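Local coordinates for catalase-3 (Neurospora crassa, PDB 4AJ9), which uses a bound heme to break hydrogen peroxide down to water and dioxygen, probably protecting the cell from peroxide damage, at residues G70-W81 / V306-P316; R215-S223 / Q412-P422. All coordinates share one frame; numbering follows the deposited sequence.

Contact 1 (G70-W81 / V306-P316); sequences GAHGIFTSYGDW and VLGEMTLNRNP
Leu307 O is gripped by two donors from 70-81: Tyr78 N at 2.7 Å and Trp81 NE1 at 3.0 Å, the indole N-H lying in the carbonyl plane on a lone pair. Leu307 CD2 sits over the centre of the Trp81 five-membered ring, 3.9 Å from its centroid, while Gly79 lies against the opposite face. The Tyr78 ring, its CG beside the backbone N (chi1 -77°), folds back over the neighbouring strand: Gly308 CA stands 3.7 Å from the ring centroid in a CH-pi contact, Val306 CG1 is 3.7 Å from Tyr78 CD2, and Glu309 CB reaches the hydroxyl. A serine at Tyr78 would probably uncover Gly308 and leave Val306 CG1 without its aromatic neighbour. Beyond this end, paired backbone bonds join Thr76 to Glu309, Ile74 to Thr311 and His72 to Arg314; Phe75 CD1 packs 4.1 Å from Met310 CB on one face of the sheet. Outside the pair, His72 NE2 is bonded to Glu322 and Arg314 NE to Asp1. Strands 96-104 and 270-278 flank the two on their outer edges. Two antiparallel strands, with a classic bulge where Asn313 and Arg314 both face His72, thus meet within the antiparallel beta-barrel characteristic of heme catalases.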
# COMPACT_ATOMS: atom_id res chain seq x y z
N GLY C 70 22.26 8.08 -10.64
CA GLY C 70 23.13 8.48 -9.56
C GLY C 70 24.37 7.64 -9.36
O GLY C 70 24.59 6.63 -10.04
N ALA C 71 25.19 8.06 -8.40
CA ALA C 71 26.45 7.38 -8.11
C ALA C 71 26.91 7.63 -6.69
O ALA C 71 26.50 8.61 -6.06
CB ALA C 71 27.53 7.82 -9.10
N HIS C 72 27.75 6.73 -6.19
CA HIS C 72 28.40 6.90 -4.89
C HIS C 72 29.70 7.67 -5.03
O HIS C 72 30.33 7.65 -6.08
CB HIS C 72 28.72 5.53 -4.26
CG HIS C 72 27.50 4.70 -3.97
ND1 HIS C 72 26.92 4.65 -2.72
CD2 HIS C 72 26.78 3.87 -4.76
CE1 HIS C 72 25.88 3.84 -2.76
NE2 HIS C 72 25.77 3.35 -3.98
N GLY C 73 30.12 8.32 -3.95
CA GLY C 73 31.42 8.96 -3.97
C GLY C 73 31.87 9.37 -2.59
O GLY C 73 31.36 8.86 -1.58
N ILE C 74 32.82 10.30 -2.54
CA ILE C 74 33.37 10.77 -1.28
C ILE C 74 33.44 12.29 -1.31
O ILE C 74 33.79 12.88 -2.33
CB ILE C 74 34.78 10.20 -1.03
CG1 ILE C 74 34.77 8.67 -1.07
CG2 ILE C 74 35.33 10.70 0.31
CD1 ILE C 74 34.19 8.03 0.15
N PHE C 75 33.09 12.91 -0.19
CA PHE C 75 33.30 14.34 -0.01
C PHE C 75 34.45 14.53 0.97
O PHE C 75 34.53 13.86 1.99
CB PHE C 75 32.05 15.06 0.50
CG PHE C 75 32.31 16.45 1.01
CD1 PHE C 75 32.38 17.52 0.14
CD2 PHE C 75 32.52 16.68 2.37
CE1 PHE C 75 32.65 18.80 0.60
CE2 PHE C 75 32.78 17.96 2.84
CZ PHE C 75 32.84 19.02 1.95
N THR C 76 35.34 15.46 0.66
CA THR C 76 36.47 15.77 1.53
C THR C 76 36.44 17.24 1.89
O THR C 76 36.39 18.11 1.01
CB THR C 76 37.80 15.47 0.85
OG1 THR C 76 37.82 14.10 0.40
CG2 THR C 76 38.97 15.69 1.84
N SER C 77 36.46 17.53 3.18
CA SER C 77 36.49 18.91 3.62
C SER C 77 37.89 19.48 3.42
O SER C 77 38.89 18.80 3.66
CB SER C 77 36.05 19.04 5.08
OG SER C 77 36.09 20.39 5.49
N TYR C 78 37.97 20.72 2.94
CA TYR C 78 39.25 21.40 2.79
C TYR C 78 39.75 22.00 4.10
O TYR C 78 40.86 22.51 4.17
CB TYR C 78 39.17 22.48 1.72
CG TYR C 78 39.21 21.93 0.30
CD1 TYR C 78 39.44 20.59 0.07
CD2 TYR C 78 39.00 22.76 -0.78
CE1 TYR C 78 39.48 20.08 -1.22
CE2 TYR C 78 39.04 22.27 -2.07
CZ TYR C 78 39.27 20.93 -2.29
OH TYR C 78 39.30 20.46 -3.58
N GLY C 79 38.94 21.95 5.15
CA GLY C 79 39.37 22.51 6.41
C GLY C 79 38.44 22.29 7.57
O GLY C 79 37.43 21.59 7.46
N ASP C 80 38.80 22.88 8.69
CA ASP C 80 37.99 22.85 9.89
C ASP C 80 37.14 24.10 9.85
O ASP C 80 37.65 25.20 10.06
CB ASP C 80 38.92 22.89 11.11
CG ASP C 80 38.18 23.03 12.42
OD1 ASP C 80 37.00 23.42 12.42
OD2 ASP C 80 38.80 22.75 13.46
N TRP C 81 35.85 23.94 9.56
CA TRP C 81 34.98 25.10 9.41
C TRP C 81 34.12 25.38 10.64
O TRP C 81 33.07 26.01 10.54
CB TRP C 81 34.11 24.96 8.16
CG TRP C 81 34.92 24.67 6.95
CD1 TRP C 81 34.91 23.53 6.20
CD2 TRP C 81 35.91 25.52 6.37
NE1 TRP C 81 35.83 23.63 5.18
CE2 TRP C 81 36.45 24.84 5.25
CE3 TRP C 81 36.40 26.80 6.68
CZ2 TRP C 81 37.45 25.40 4.45
CZ3 TRP C 81 37.39 27.35 5.88
CH2 TRP C 81 37.90 26.65 4.78
N VAL C 306 35.15 28.24 -1.14
CA VAL C 306 35.21 26.78 -1.29
C VAL C 306 35.44 26.09 0.06
O VAL C 306 36.36 26.44 0.81
CB VAL C 306 36.31 26.37 -2.30
CG1 VAL C 306 36.44 24.85 -2.38
CG2 VAL C 306 36.01 26.96 -3.68
N LEU C 307 34.60 25.11 0.38
CA LEU C 307 34.71 24.40 1.65
C LEU C 307 35.34 23.02 1.49
O LEU C 307 35.92 22.48 2.44
CB LEU C 307 33.32 24.26 2.32
CG LEU C 307 32.57 25.53 2.72
CD1 LEU C 307 31.35 25.20 3.58
CD2 LEU C 307 33.48 26.50 3.46
N GLY C 308 35.20 22.45 0.31
CA GLY C 308 35.74 21.13 0.05
C GLY C 308 35.39 20.60 -1.33
O GLY C 308 34.96 21.36 -2.22
N GLU C 309 35.59 19.30 -1.52
CA GLU C 309 35.37 18.71 -2.83
C GLU C 309 34.70 17.36 -2.72
O GLU C 309 35.00 16.57 -1.82
CB GLU C 309 36.70 18.55 -3.57
CG GLU C 309 36.55 17.99 -4.98
CD GLU C 309 37.84 18.07 -5.80
OE1 GLU C 309 38.77 17.30 -5.50
OE2 GLU C 309 37.91 18.89 -6.74
N MET C 310 33.80 17.09 -3.66
CA MET C 310 33.15 15.80 -3.75
C MET C 310 33.52 15.14 -5.08
O MET C 310 33.50 15.79 -6.11
CB MET C 310 31.63 15.99 -3.63
CG MET C 310 30.77 14.99 -4.36
SD MET C 310 29.04 15.28 -3.92
CE MET C 310 28.45 16.28 -5.30
N THR C 311 33.86 13.86 -5.02
CA THR C 311 34.21 13.09 -6.21
C THR C 311 33.32 11.85 -6.24
O THR C 311 33.25 11.11 -5.26
CB THR C 311 35.69 12.66 -6.18
OG1 THR C 311 36.51 13.83 -6.23
CG2 THR C 311 36.04 11.78 -7.37
N LEU C 312 32.61 11.64 -7.35
CA LEU C 312 31.79 10.44 -7.52
C LEU C 312 32.61 9.37 -8.23
O LEU C 312 32.97 9.54 -9.40
CB LEU C 312 30.51 10.76 -8.32
CG LEU C 312 29.67 11.91 -7.77
CD1 LEU C 312 28.43 12.18 -8.64
CD2 LEU C 312 29.28 11.63 -6.33
N ASN C 313 32.93 8.28 -7.54
CA ASN C 313 33.82 7.28 -8.12
C ASN C 313 33.33 5.83 -8.05
O ASN C 313 34.07 4.90 -8.37
CB ASN C 313 35.22 7.38 -7.50
CG ASN C 313 35.19 7.30 -5.99
OD1 ASN C 313 34.19 6.89 -5.39
ND2 ASN C 313 36.28 7.71 -5.35
N ARG C 314 32.09 5.63 -7.63
CA ARG C 314 31.54 4.27 -7.59
C ARG C 314 30.13 4.21 -8.18
O ARG C 314 29.22 4.88 -7.69
CB ARG C 314 31.51 3.71 -6.16
CG ARG C 314 32.87 3.46 -5.52
CD ARG C 314 33.59 2.26 -6.13
NE ARG C 314 34.74 1.84 -5.33
CZ ARG C 314 35.97 2.32 -5.47
NH1 ARG C 314 36.24 3.24 -6.39
NH2 ARG C 314 36.95 1.87 -4.69
N ASN C 315 29.96 3.41 -9.24
CA ASN C 315 28.63 3.16 -9.80
C ASN C 315 27.84 2.26 -8.86
O ASN C 315 28.43 1.50 -8.10
CB ASN C 315 28.75 2.50 -11.18
CG ASN C 315 29.12 3.50 -12.26
OD1 ASN C 315 28.62 4.62 -12.27
ND2 ASN C 315 30.02 3.10 -13.17
N PRO C 316 26.51 2.33 -8.91
CA PRO C 316 25.70 1.37 -8.15
C PRO C 316 25.83 -0.05 -8.68
O PRO C 316 26.20 -0.26 -9.85
CB PRO C 316 24.27 1.87 -8.37
CG PRO C 316 24.33 2.68 -9.62
CD PRO C 316 25.67 3.35 -9.58
O HOH W 1 26.23 6.14 -12.39
O HOH W 2 36.65 13.59 -1.98

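Contact 2 (R215-S223 / Q412-P422); sequences RLVTEDGKS and QTVGRGFFTTP
Glu219 meets 412-422 through both its carboxylate and its backbone carbonyl. Arg416 NH1 forms a salt bridge of 2.8 Å to Glu219 OE2, nearly straight at 173°, with the acceptor in the guanidinium plane. The carboxylate is met on its syn side, somewhat out of its plane, the two flat groups being turned 67° apart. A bend at chi2 (-63°) swings the acid toward this arginine. Each charge has a second partner: Glu219 OE1 pairs with Arg335, and Arg416 NE with Glu130. The backbone Glu219 O accepts from Gln412 NE2 at 3.1 Å, in the plane of that amide, and from a water at 2.9 Å that also leans weakly on Gln412 O, which accepts from the same Arg335. Gln412 CG, farther back along the same extended side chain, lies over the centre of the Phe419 ring. At the ring's edge are Gly221 CA and Thr218 O, and Val217 CG1 packs 3.7 Å from Phe419 CE2. Thr421 puts its OG1 3.5 Å from Val217 CG2 and turns its methyl to Ser223; Thr421 OG1 is hydrogen-bonded to Asp338, whereas Ser223 OG and Arg215 NE share Glu280. Within the type I turn Thr218-Gly221, Asp220 OD1 takes Thr218 OG1 at 2.5 Å and Lys222 N at 2.9 Å from opposite faces of its plane, the latter closing an Asx turn. Compensated charges and a carbonyl that takes one bond from Gln412 and one from water imply that the loop is fastened to the turn by directional polar bonds, with Phe419 against Val217 adding apolar packing.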
# COMPACT_ATOMS: atom_id res chain seq x y z
N ARG C 215 20.89 28.38 6.95
CA ARG C 215 21.74 28.97 7.98
C ARG C 215 22.83 28.00 8.41
O ARG C 215 22.58 26.81 8.61
CB ARG C 215 20.92 29.36 9.22
CG ARG C 215 20.06 30.61 9.02
CD ARG C 215 19.15 30.87 10.22
NE ARG C 215 18.70 32.26 10.21
CZ ARG C 215 17.45 32.65 9.98
NH1 ARG C 215 16.50 31.75 9.76
NH2 ARG C 215 17.15 33.95 9.98
N LEU C 216 24.05 28.52 8.55
CA LEU C 216 25.10 27.78 9.25
C LEU C 216 25.10 28.29 10.68
O LEU C 216 24.96 29.49 10.91
CB LEU C 216 26.47 28.00 8.59
CG LEU C 216 26.63 27.49 7.17
CD1 LEU C 216 28.08 27.66 6.71
CD2 LEU C 216 26.21 26.01 7.09
N VAL C 217 25.23 27.37 11.63
CA VAL C 217 25.13 27.70 13.05
C VAL C 217 26.30 27.08 13.79
O VAL C 217 26.57 25.88 13.65
CB VAL C 217 23.81 27.18 13.64
CG1 VAL C 217 23.65 27.63 15.10
CG2 VAL C 217 22.64 27.67 12.81
N THR C 218 27.03 27.90 14.54
CA THR C 218 28.18 27.40 15.30
C THR C 218 27.71 26.84 16.64
O THR C 218 26.56 27.02 17.02
CB THR C 218 29.21 28.52 15.58
OG1 THR C 218 28.57 29.58 16.30
CG2 THR C 218 29.78 29.07 14.28
N GLU C 219 28.62 26.19 17.37
CA GLU C 219 28.31 25.61 18.67
C GLU C 219 27.63 26.58 19.64
O GLU C 219 26.74 26.18 20.40
CB GLU C 219 29.58 25.08 19.35
CG GLU C 219 30.40 24.10 18.54
CD GLU C 219 29.65 22.82 18.23
OE1 GLU C 219 28.54 22.62 18.78
OE2 GLU C 219 30.17 22.01 17.43
N ASP C 220 28.05 27.84 19.63
CA ASP C 220 27.54 28.81 20.58
C ASP C 220 26.22 29.42 20.12
O ASP C 220 25.60 30.22 20.82
CB ASP C 220 28.58 29.90 20.86
CG ASP C 220 28.80 30.81 19.67
OD1 ASP C 220 28.19 30.56 18.60
OD2 ASP C 220 29.58 31.78 19.80
N GLY C 221 25.79 29.03 18.93
CA GLY C 221 24.50 29.46 18.42
C GLY C 221 24.54 30.62 17.45
O GLY C 221 23.49 31.04 16.97
N LYS C 222 25.73 31.15 17.15
CA LYS C 222 25.85 32.21 16.14
C LYS C 222 25.56 31.68 14.75
O LYS C 222 26.01 30.58 14.39
CB LYS C 222 27.25 32.85 16.18
CG LYS C 222 27.63 33.43 17.53
CD LYS C 222 26.47 34.22 18.14
CE LYS C 222 26.31 33.92 19.64
NZ LYS C 222 25.05 34.49 20.20
N SER C 223 24.83 32.45 13.95
CA SER C 223 24.45 32.00 12.62
C SER C 223 24.90 32.94 11.52
O SER C 223 25.10 34.13 11.74
CB SER C 223 22.94 31.79 12.54
OG SER C 223 22.25 33.01 12.73
N GLN C 412 21.33 21.48 22.44
CA GLN C 412 22.50 22.29 22.14
C GLN C 412 23.69 21.94 23.04
O GLN C 412 24.81 21.79 22.57
CB GLN C 412 22.18 23.78 22.26
CG GLN C 412 23.32 24.66 21.76
CD GLN C 412 23.02 26.14 21.86
OE1 GLN C 412 21.89 26.54 22.16
NE2 GLN C 412 24.03 26.97 21.61
N THR C 413 23.43 21.80 24.34
CA THR C 413 24.52 21.65 25.29
C THR C 413 24.80 20.20 25.71
O THR C 413 25.86 19.90 26.26
CB THR C 413 24.30 22.54 26.53
OG1 THR C 413 23.13 22.11 27.23
CG2 THR C 413 24.12 23.99 26.11
N VAL C 414 23.84 19.31 25.46
CA VAL C 414 23.97 17.90 25.82
C VAL C 414 23.83 16.98 24.61
O VAL C 414 22.88 17.10 23.84
CB VAL C 414 22.91 17.50 26.86
CG1 VAL C 414 23.03 16.00 27.19
CG2 VAL C 414 23.04 18.35 28.12
N GLY C 415 24.80 16.08 24.45
CA GLY C 415 24.71 15.04 23.44
C GLY C 415 24.71 15.50 22.00
O GLY C 415 24.27 14.77 21.12
N ARG C 416 25.22 16.70 21.76
CA ARG C 416 25.33 17.24 20.40
C ARG C 416 24.03 17.10 19.62
O ARG C 416 24.01 16.67 18.47
CB ARG C 416 26.50 16.59 19.65
CG ARG C 416 27.86 17.07 20.14
CD ARG C 416 29.00 16.72 19.19
NE ARG C 416 28.83 17.27 17.85
CZ ARG C 416 29.08 18.53 17.49
NH1 ARG C 416 29.51 19.41 18.39
NH2 ARG C 416 28.89 18.92 16.23
N GLY C 417 22.93 17.50 20.25
CA GLY C 417 21.64 17.42 19.61
C GLY C 417 21.46 18.54 18.60
O GLY C 417 22.20 19.53 18.62
N PHE C 418 20.50 18.36 17.70
CA PHE C 418 20.12 19.45 16.81
C PHE C 418 19.56 20.59 17.65
O PHE C 418 18.99 20.37 18.72
CB PHE C 418 19.05 18.99 15.82
CG PHE C 418 18.55 20.08 14.94
CD1 PHE C 418 19.23 20.41 13.77
CD2 PHE C 418 17.42 20.82 15.29
CE1 PHE C 418 18.78 21.45 12.96
CE2 PHE C 418 16.97 21.85 14.48
CZ PHE C 418 17.65 22.16 13.30
N PHE C 419 19.71 21.82 17.17
CA PHE C 419 19.02 22.93 17.80
C PHE C 419 18.68 23.99 16.77
O PHE C 419 19.46 24.26 15.85
CB PHE C 419 19.79 23.51 19.00
CG PHE C 419 21.14 24.09 18.65
CD1 PHE C 419 22.25 23.27 18.49
CD2 PHE C 419 21.30 25.46 18.50
CE1 PHE C 419 23.48 23.79 18.18
CE2 PHE C 419 22.55 26.00 18.20
CZ PHE C 419 23.64 25.16 18.04
N THR C 420 17.49 24.56 16.90
CA THR C 420 17.07 25.64 16.04
C THR C 420 17.89 26.89 16.42
O THR C 420 18.20 27.08 17.59
CB THR C 420 15.57 25.89 16.19
OG1 THR C 420 14.84 24.81 15.59
CG2 THR C 420 15.16 27.19 15.52
N THR C 421 18.25 27.71 15.43
CA THR C 421 19.03 28.92 15.68
C THR C 421 18.41 29.70 16.83
O THR C 421 17.27 30.16 16.74
CB THR C 421 19.08 29.84 14.45
OG1 THR C 421 19.45 29.08 13.29
CG2 THR C 421 20.11 30.95 14.68
N PRO C 422 19.16 29.86 17.92
CA PRO C 422 18.56 30.45 19.12
C PRO C 422 18.05 31.89 18.93
O PRO C 422 17.11 32.31 19.62
CB PRO C 422 19.70 30.40 20.17
CG PRO C 422 20.94 30.10 19.41
CD PRO C 422 20.54 29.40 18.15
O HOH W 3 27.33 24.15 22.34

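How the contacts relate
Along the chain the segments alternate: 70-81, 215-223, 306-316, then 412-422, so the two pairings interlock rather than nest. Their centres lie 24 Å apart, with nearest atoms about 5 Å from each other and no touch. Both reach the same antiparallel sheet: strand 305-314 of contact 1 pairs with 270-278, which pairs with 223-232, which in turn pairs with 214-217 of contact 2. Contact 1 joins two strands inside the sheet, with Gly70 about 8 Å from the nearest atom of a bound heme. Contact 2, farther from the chain's centre, ties strand 214-217 and the turn after it to the loop 412-422, which also touches two other subunits, and so links the catalase barrel to the tetramer interface.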